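Local coordinates for protein possible membrane-associated serine protease (Mycobacterium tuberculosis, PDB 3K6Y) that probably cleaves peptide bonds as the serine protease domain of a membrane protein thought to be required for resistance to acid and oxidative stress, at residues A125-V133 with A144-A152; R169-V178 with E207-E216. All blocks are in the same frame, centred on the assembly; numbering follows the deposited sequence.

Contact 1: residues A125-V133 with A144-A152; sequences AKTGADVVV and ATPARIREA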
loop_
_atom_site.group_PDB
_atom_site.type_symbol
_atom_site.label_atom_id
_atom_site.label_comp_id
_atom_site.label_asym_id
_atom_site.label_seq_id
_atom_site.Cartn_x
_atom_site.Cartn_y
_atom_site.Cartn_z
ATOM N N ALA A 125 -21.988 20.768 -10.177
ATOM C CA ALA A 125 -22.665 21.750 -9.343
ATOM C C ALA A 125 -22.121 23.141 -9.631
ATOM O O ALA A 125 -20.992 23.285 -10.101
ATOM C CB ALA A 125 -22.480 21.412 -7.875
ATOM N N LYS A 126 -22.929 24.151 -9.328
ATOM C CA LYS A 126 -22.579 25.539 -9.611
ATOM C C LYS A 126 -22.276 26.306 -8.333
ATOM O O LYS A 126 -22.832 26.017 -7.272
ATOM C CB LYS A 126 -23.705 26.230 -10.386
ATOM C CG LYS A 126 -23.815 25.789 -11.838
ATOM C CD LYS A 126 -24.833 26.625 -12.595
ATOM C CE LYS A 126 -24.914 26.197 -14.054
ATOM N NZ LYS A 126 -25.879 27.034 -14.824
ATOM N N THR A 127 -21.410 27.310 -8.451
ATOM C CA THR A 127 -21.085 28.182 -7.328
ATOM C C THR A 127 -22.354 28.664 -6.636
ATOM O O THR A 127 -23.302 29.096 -7.306
ATOM C CB THR A 127 -20.254 29.404 -7.793
ATOM O OG1 THR A 127 -18.986 28.970 -8.305
ATOM C CG2 THR A 127 -20.027 30.366 -6.649
ATOM N N GLY A 128 -22.366 28.598 -5.310
ATOM C CA GLY A 128 -23.493 29.039 -4.500
ATOM C C GLY A 128 -24.610 28.043 -4.238
ATOM O O GLY A 128 -25.505 28.329 -3.448
ATOM N N ALA A 129 -24.544 26.870 -4.872
ATOM C CA ALA A 129 -25.582 25.841 -4.713
ATOM C C ALA A 129 -25.670 25.321 -3.280
ATOM O O ALA A 129 -24.640 25.113 -2.629
ATOM C CB ALA A 129 -25.354 24.693 -5.681
ATOM N N ASP A 130 -26.903 25.129 -2.794
ATOM C CA ASP A 130 -27.169 24.451 -1.523
ATOM C C ASP A 130 -26.856 22.964 -1.687
ATOM O O ASP A 130 -27.387 22.292 -2.578
ATOM C CB ASP A 130 -28.649 24.530 -1.115
ATOM C CG ASP A 130 -29.100 25.919 -0.693
ATOM O OD1 ASP A 130 -28.344 26.701 -0.087
ATOM O OD2 ASP A 130 -30.291 26.221 -0.949
ATOM N N VAL A 131 -25.993 22.458 -0.819
ATOM C CA VAL A 131 -25.586 21.050 -0.827
ATOM C C VAL A 131 -25.437 20.584 0.623
ATOM O O VAL A 131 -25.446 21.401 1.551
ATOM C CB VAL A 131 -24.283 20.858 -1.650
ATOM C CG1 VAL A 131 -24.549 21.070 -3.165
ATOM C CG2 VAL A 131 -23.174 21.809 -1.156
ATOM N N VAL A 132 -25.325 19.271 0.826
ATOM C CA VAL A 132 -25.268 18.734 2.173
ATOM C C VAL A 132 -24.174 17.683 2.269
ATOM O O VAL A 132 -24.077 16.787 1.436
ATOM C CB VAL A 132 -26.613 18.129 2.647
ATOM C CG1 VAL A 132 -26.638 18.035 4.143
ATOM C CG2 VAL A 132 -27.822 18.942 2.134
ATOM N N VAL A 133 -23.346 17.806 3.298
ATOM C CA VAL A 133 -22.348 16.796 3.637
ATOM C C VAL A 133 -23.002 15.793 4.584
ATOM O O VAL A 133 -23.570 16.186 5.599
ATOM C CB VAL A 133 -21.115 17.462 4.327
ATOM C CG1 VAL A 133 -20.195 16.430 5.017
ATOM C CG2 VAL A 133 -20.356 18.303 3.328
ATOM N N ALA A 144 -26.019 15.490 9.255
ATOM C CA ALA A 144 -26.065 16.270 8.032
ATOM C C ALA A 144 -25.452 17.629 8.311
ATOM O O ALA A 144 -25.877 18.327 9.241
ATOM C CB ALA A 144 -27.504 16.435 7.556
ATOM N N THR A 145 -24.487 18.017 7.490
ATOM C CA THR A 145 -23.775 19.282 7.648
ATOM C C THR A 145 -24.129 20.183 6.482
ATOM O O THR A 145 -23.774 19.897 5.347
ATOM C CB THR A 145 -22.252 19.031 7.736
ATOM O OG1 THR A 145 -21.995 18.221 8.888
ATOM C CG2 THR A 145 -21.472 20.337 7.842
ATOM N N PRO A 146 -24.837 21.290 6.750
ATOM C CA PRO A 146 -25.162 22.197 5.655
ATOM C C PRO A 146 -23.916 22.727 4.946
ATOM O O PRO A 146 -22.877 22.993 5.592
ATOM C CB PRO A 146 -25.915 23.332 6.351
ATOM C CG PRO A 146 -26.459 22.716 7.602
ATOM C CD PRO A 146 -25.417 21.713 8.034
ATOM N N ALA A 147 -24.001 22.895 3.637
ATOM C CA ALA A 147 -22.853 23.314 2.857
ATOM C C ALA A 147 -23.289 24.148 1.670
ATOM O O ALA A 147 -24.467 24.193 1.334
ATOM C CB ALA A 147 -22.019 22.091 2.398
ATOM N N ARG A 148 -22.329 24.829 1.060
ATOM C CA ARG A 148 -22.562 25.623 -0.125
ATOM C C ARG A 148 -21.380 25.461 -1.059
ATOM O O ARG A 148 -20.229 25.546 -0.624
ATOM C CB ARG A 148 -22.817 27.100 0.227
ATOM C CG ARG A 148 -23.273 27.912 -0.966
ATOM C CD ARG A 148 -23.637 29.394 -0.655
ATOM N NE ARG A 148 -24.597 29.515 0.442
ATOM C CZ ARG A 148 -25.915 29.342 0.328
ATOM N NH1 ARG A 148 -26.464 29.024 -0.842
ATOM N NH2 ARG A 148 -26.676 29.472 1.399
ATOM N N ILE A 149 -21.642 25.248 -2.339
ATOM C CA ILE A 149 -20.569 25.112 -3.316
ATOM C C ILE A 149 -19.831 26.436 -3.466
ATOM O O ILE A 149 -20.465 27.490 -3.642
ATOM C CB ILE A 149 -21.092 24.691 -4.715
ATOM C CG1 ILE A 149 -21.784 23.317 -4.673
ATOM C CG2 ILE A 149 -19.978 24.699 -5.759
ATOM C CD1 ILE A 149 -20.828 22.124 -4.411
ATOM N N ARG A 150 -18.495 26.395 -3.419
ATOM C CA ARG A 150 -17.692 27.562 -3.810
ATOM C C ARG A 150 -17.313 27.479 -5.278
ATOM O O ARG A 150 -17.632 28.383 -6.042
ATOM C CB ARG A 150 -16.432 27.699 -2.950
ATOM C CG ARG A 150 -16.665 27.896 -1.478
ATOM C CD ARG A 150 -15.322 28.089 -0.808
ATOM N NE ARG A 150 -15.395 28.144 0.639
ATOM C CZ ARG A 150 -15.702 29.234 1.347
ATOM N NH1 ARG A 150 -16.028 30.363 0.730
ATOM N NH2 ARG A 150 -15.706 29.196 2.665
ATOM N N GLU A 151 -16.622 26.417 -5.686
ATOM C CA GLU A 151 -16.035 26.357 -7.013
ATOM C C GLU A 151 -15.596 24.936 -7.335
ATOM O O GLU A 151 -15.180 24.212 -6.433
ATOM C CB GLU A 151 -14.801 27.276 -7.026
ATOM C CG GLU A 151 -14.178 27.571 -8.367
ATOM C CD GLU A 151 -12.936 28.460 -8.249
ATOM O OE1 GLU A 151 -12.396 28.632 -7.125
ATOM O OE2 GLU A 151 -12.492 28.980 -9.293
ATOM N N ALA A 152 -15.676 24.548 -8.604
ATOM C CA ALA A 152 -14.975 23.352 -9.098
ATOM C C ALA A 152 -13.569 23.792 -9.516
ATOM O O ALA A 152 -13.424 24.740 -10.290
ATOM C CB ALA A 152 -15.719 22.739 -10.274
HETATM O O HOH W 1 -26.335 26.325 1.676
HETATM O O HOH W 2 -29.294 29.134 -0.904
#
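Val131 pairs with Ala147 and Val133 with Thr145 as antiparallel hydrogen-bonded pairs, making this a beta hairpin in which strands 130-135 and 143-157 start the second six-stranded barrel of a chymotrypsin-like protease. The ladder is regular near Val133, where Thr145 N reaches Val133 O at 2.8 Å in the carbonyl plane; at Ala147 O the donor Val131 N sits well above that plane. Just ahead of Asp130 the first segment makes a type II turn from Lys126 to Ala129, yet it keeps its grip: Gly128 N bonds to Ile149 O, and Thr127 OG1 donates to Arg150 O over 2.7 Å.

On the barrel side, Ile149 brings its CG1 branch up to Ala125 CB (3.8 Å) and Val131 CG1 (3.9 Å), its side chain crossing that of Val131 at about a right angle. With CG1 turned opposite its own carbonyl carbon (chi1 -62°), the branch faces this apolar group, while Ile149 CB rests against Lys126 O. Val131 CG2 touches Ala147 CB. Leu187, from strand 186-188, touches Val131, Val133 and Ile149.

On the other face, Asp130 and Arg148 run side by side, pointing the same way, with carboxylate and guanidinium planes 59° apart. The arginine chain leaves the backbone extended and bends at chi3 (-52°), which brings the guanidinium edge back to the turn, at Gly128 O. Its NE and NH2 go to the backbone oxygens of Ala25 and Ser26 in the N-terminal arm, so all three nitrogens of the group have partners. NH1 does the work within the hairpin: it lies 2.9 Å from Gly128 O, almost in the guanidinium plane, and makes a salt bridge to Asp130 OD1 at 3.1 Å, while one water links that same OD1 to Ala147 O.

Contact 2: residues R169-V178 with E207-E216; sequences RDVYTIRADV and ETGFVLTAGE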
loop_
_atom_site.group_PDB
_atom_site.type_symbol
_atom_site.label_atom_id
_atom_site.label_comp_id
_atom_site.label_asym_id
_atom_site.label_seq_id
_atom_site.Cartn_x
_atom_site.Cartn_y
_atom_site.Cartn_z
ATOM N N ARG A 169 -6.333 16.502 -9.268
ATOM C CA ARG A 169 -7.693 15.951 -9.188
ATOM C C ARG A 169 -8.718 17.057 -9.325
ATOM O O ARG A 169 -8.486 18.200 -8.903
ATOM C CB ARG A 169 -7.892 15.298 -7.829
ATOM C CG ARG A 169 -6.951 14.148 -7.600
ATOM C CD ARG A 169 -7.120 13.532 -6.243
ATOM N NE ARG A 169 -6.625 14.401 -5.184
ATOM C CZ ARG A 169 -6.701 14.115 -3.889
ATOM N NH1 ARG A 169 -7.299 12.998 -3.493
ATOM N NH2 ARG A 169 -6.207 14.952 -2.987
ATOM N N ASP A 170 -9.864 16.719 -9.902
ATOM C CA ASP A 170 -11.009 17.637 -9.904
ATOM C C ASP A 170 -11.721 17.562 -8.556
ATOM O O ASP A 170 -12.139 16.485 -8.119
ATOM C CB ASP A 170 -12.004 17.276 -11.015
ATOM C CG ASP A 170 -11.456 17.511 -12.411
ATOM O OD1 ASP A 170 -10.620 18.409 -12.599
ATOM O OD2 ASP A 170 -11.894 16.803 -13.336
ATOM N N VAL A 171 -11.870 18.716 -7.920
ATOM C CA VAL A 171 -12.485 18.846 -6.618
ATOM C C VAL A 171 -13.488 19.976 -6.605
ATOM O O VAL A 171 -13.391 20.900 -7.431
ATOM C CB VAL A 171 -11.437 19.011 -5.483
ATOM C CG1 VAL A 171 -10.410 17.876 -5.546
ATOM C CG2 VAL A 171 -10.784 20.367 -5.524
ATOM N N TYR A 172 -14.441 19.910 -5.684
ATOM C CA TYR A 172 -15.149 21.108 -5.276
ATOM C C TYR A 172 -14.541 21.628 -3.998
ATOM O O TYR A 172 -14.223 20.857 -3.079
ATOM C CB TYR A 172 -16.622 20.834 -4.982
ATOM C CG TYR A 172 -17.451 20.380 -6.148
ATOM C CD1 TYR A 172 -17.798 21.264 -7.178
ATOM C CD2 TYR A 172 -17.951 19.082 -6.197
ATOM C CE1 TYR A 172 -18.592 20.851 -8.238
ATOM C CE2 TYR A 172 -18.739 18.656 -7.266
ATOM C CZ TYR A 172 -19.061 19.546 -8.273
ATOM O OH TYR A 172 -19.843 19.148 -9.322
ATOM N N THR A 173 -14.411 22.951 -3.923
ATOM C CA THR A 173 -14.320 23.592 -2.627
ATOM C C THR A 173 -15.718 23.967 -2.179
ATOM O O THR A 173 -16.533 24.396 -3.002
ATOM C CB THR A 173 -13.424 24.826 -2.662
ATOM O OG1 THR A 173 -13.875 25.695 -3.705
ATOM C CG2 THR A 173 -11.986 24.406 -2.942
ATOM N N ILE A 174 -16.000 23.793 -0.892
ATOM C CA ILE A 174 -17.315 24.079 -0.343
ATOM C C ILE A 174 -17.127 24.957 0.886
ATOM O O ILE A 174 -16.056 24.950 1.519
ATOM C CB ILE A 174 -18.114 22.784 0.001
ATOM C CG1 ILE A 174 -17.416 21.978 1.104
ATOM C CG2 ILE A 174 -18.360 21.967 -1.262
ATOM C CD1 ILE A 174 -18.212 20.764 1.544
ATOM N N ARG A 175 -18.163 25.733 1.192
ATOM C CA ARG A 175 -18.236 26.386 2.468
ATOM C C ARG A 175 -19.008 25.456 3.397
ATOM O O ARG A 175 -20.186 25.167 3.148
ATOM C CB ARG A 175 -18.925 27.752 2.352
ATOM C CG ARG A 175 -18.941 28.451 3.677
ATOM C CD ARG A 175 -19.384 29.883 3.593
ATOM N NE ARG A 175 -19.377 30.434 4.942
ATOM C CZ ARG A 175 -19.552 31.718 5.241
ATOM N NH1 ARG A 175 -19.779 32.605 4.285
ATOM N NH2 ARG A 175 -19.503 32.085 6.509
ATOM N N ALA A 176 -18.336 24.954 4.431
ATOM C CA ALA A 176 -18.924 24.019 5.392
ATOM C C ALA A 176 -17.961 23.794 6.538
ATOM O O ALA A 176 -16.767 24.035 6.401
ATOM C CB ALA A 176 -19.186 22.663 4.720
ATOM N N ASP A 177 -18.480 23.287 7.651
ATOM C CA ASP A 177 -17.649 22.828 8.754
ATOM C C ASP A 177 -17.531 21.312 8.678
ATOM O O ASP A 177 -18.321 20.596 9.300
ATOM C CB ASP A 177 -18.255 23.246 10.097
ATOM C CG ASP A 177 -17.396 22.824 11.285
ATOM N N VAL A 178 -16.549 20.841 7.909
ATOM C CA VAL A 178 -16.320 19.396 7.756
ATOM C C VAL A 178 -15.601 18.893 9.006
ATOM O O VAL A 178 -14.670 19.545 9.515
ATOM C CB VAL A 178 -15.506 19.090 6.475
ATOM C CG1 VAL A 178 -15.210 17.575 6.346
ATOM C CG2 VAL A 178 -16.246 19.588 5.240
ATOM N N GLU A 207 -13.629 27.557 7.318
ATOM C CA GLU A 207 -14.925 27.037 6.827
ATOM C C GLU A 207 -14.893 26.550 5.392
ATOM O O GLU A 207 -15.773 26.814 4.638
ATOM C CB GLU A 207 -16.013 28.119 6.968
ATOM C CG GLU A 207 -17.350 27.642 7.529
ATOM C CD GLU A 207 -18.417 28.771 7.604
ATOM O OE1 GLU A 207 -18.052 29.841 8.084
ATOM O OE2 GLU A 207 -19.548 28.555 7.171
ATOM N N THR A 208 -13.877 25.787 5.040
ATOM C CA THR A 208 -13.737 25.292 3.676
ATOM C C THR A 208 -13.484 23.805 3.700
ATOM O O THR A 208 -12.625 23.305 4.432
ATOM C CB THR A 208 -12.635 26.026 2.897
ATOM O OG1 THR A 208 -13.074 27.369 2.677
ATOM C CG2 THR A 208 -12.392 25.412 1.533
ATOM N N GLY A 209 -14.281 23.105 2.908
ATOM C CA GLY A 209 -14.106 21.666 2.728
ATOM C C GLY A 209 -13.724 21.340 1.303
ATOM O O GLY A 209 -13.919 22.153 0.384
ATOM N N PHE A 210 -13.217 20.118 1.125
ATOM C CA PHE A 210 -12.769 19.636 -0.170
ATOM C C PHE A 210 -13.479 18.335 -0.485
ATOM O O PHE A 210 -13.601 17.451 0.387
ATOM C CB PHE A 210 -11.271 19.362 -0.165
ATOM C CG PHE A 210 -10.436 20.599 -0.030
ATOM C CD1 PHE A 210 -10.112 21.345 -1.153
ATOM C CD2 PHE A 210 -10.031 21.040 1.217
ATOM C CE1 PHE A 210 -9.342 22.507 -1.044
ATOM C CE2 PHE A 210 -9.259 22.211 1.345
ATOM C CZ PHE A 210 -8.933 22.942 0.209
ATOM N N VAL A 211 -13.959 18.237 -1.725
ATOM C CA VAL A 211 -14.802 17.137 -2.186
ATOM C C VAL A 211 -14.306 16.649 -3.538
ATOM O O VAL A 211 -14.172 17.454 -4.471
ATOM C CB VAL A 211 -16.265 17.622 -2.318
ATOM C CG1 VAL A 211 -17.173 16.494 -2.785
ATOM C CG2 VAL A 211 -16.759 18.207 -1.003
ATOM N N LEU A 212 -14.024 15.346 -3.678
ATOM C CA LEU A 212 -13.679 14.823 -5.002
ATOM C C LEU A 212 -14.913 14.853 -5.863
ATOM O O LEU A 212 -15.971 14.406 -5.427
ATOM C CB LEU A 212 -13.208 13.372 -4.910
ATOM C CG LEU A 212 -12.000 13.076 -4.034
ATOM C CD1 LEU A 212 -11.821 11.579 -3.843
ATOM C CD2 LEU A 212 -10.734 13.710 -4.635
ATOM N N THR A 213 -14.818 15.348 -7.092
ATOM C CA THR A 213 -16.036 15.402 -7.901
ATOM C C THR A 213 -16.519 14.008 -8.325
ATOM O O THR A 213 -15.743 13.051 -8.379
ATOM C CB THR A 213 -15.884 16.283 -9.164
ATOM O OG1 THR A 213 -15.024 15.622 -10.086
ATOM C CG2 THR A 213 -15.376 17.690 -8.833
ATOM N N ALA A 214 -17.792 13.924 -8.709
ATOM C CA ALA A 214 -18.299 12.689 -9.283
ATOM C C ALA A 214 -17.454 12.239 -10.484
ATOM O O ALA A 214 -17.121 11.067 -10.623
ATOM C CB ALA A 214 -19.777 12.841 -9.678
ATOM N N GLY A 215 -17.103 13.196 -11.350
ATOM C CA GLY A 215 -16.254 12.902 -12.504
ATOM C C GLY A 215 -14.886 12.366 -12.109
ATOM O O GLY A 215 -14.353 11.471 -12.769
ATOM N N GLU A 216 -14.316 12.907 -11.028
ATOM C CA GLU A 216 -13.005 12.483 -10.577
ATOM C C GLU A 216 -13.009 11.017 -10.103
ATOM O O GLU A 216 -12.022 10.299 -10.286
ATOM C CB GLU A 216 -12.538 13.399 -9.435
ATOM C CG GLU A 216 -11.202 13.034 -8.804
ATOM C CD GLU A 216 -10.048 13.072 -9.783
ATOM O OE1 GLU A 216 -9.140 12.227 -9.649
ATOM O OE2 GLU A 216 -10.015 13.972 -10.659
HETATM O O HOH W 3 -15.148 16.713 -12.556
HETATM O O HOH W 4 -11.775 14.200 -13.256
HETATM O O HOH W 5 -14.397 22.679 6.907
#
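This is an antiparallel strand pair in the middle of the second barrel, where strand 167-175 lies against strand 208-213, with polar side-chain bonds at both ends. Tyr172 with Val211 and Ile174 with Gly209 form the hydrogen-bonded pairs. Tyr172 N meets Val211 O at 2.8 Å in the carbonyl plane, and Val211 N returns the bond to Tyr172 O in the same manner.

At one end Arg175 takes Glu207 side-on with two nitrogens, NE to OE2 at 2.9 Å and NH2 to OE1 at 3.1 Å. The guanidinium presents its edge, but the two planes stand 66° apart, so NE arrives from above the carboxylate. The extended arginine chain carries the group out to Glu207, and its NH1 goes on to Val24 O.

At the other end strand 208-213 runs into helix 214-218. Thr213 is the N-cap, its OG1 accepting from Glu216 N at 3.0 Å. Placing OG1 between backbone N and carbonyl carbon (chi1 71°) puts CG2 anti to the carbonyl carbon and over one face of the Tyr172 ring, offset toward its rim, a CH-pi contact 4.0 Å from the centroid. The tyrosine hydroxyl bonds to Ala125 N. Glu216 bends back at chi2 and accepts Asp170 N on OE2, met from above the carboxylate plane; a water donates to both this oxygen and Asp170 OD2, and Arg154 pairs with Asp170 OD1.

Inside the barrel Ile174 CD1 packs on Val211 CG2 at 3.9 Å, beside Leu187. Gly209 keeps the backbone bare where Ile174 CG1 and Val178 CG2 close in. Arg169 touches Asp104 and Val178 lies near Ser183, both predicted members of the catalytic triad, which in the chymotrypsin fold lies between two six-stranded barrels.

From the N terminus, contact 1 closes first, folding the chain back on itself through the short connection between 125-133 and 144-152. Strand 143-157 then runs on and is followed by strand 167-175, where contact 2 opens; its longer loop, through strands 186-188 and 194-201, closes at 207-216. The two are therefore in series, neither nested nor crossing. They meet side by side in one sheet because strands 143-157 and 167-175 are neighbours: Arg148 O probably accepts from Arg175 N, and Arg150 NE makes a weak bond to Ile174 O. Together they join four of the six strands, in the order 130-135, 143-157, 167-175 and 208-213.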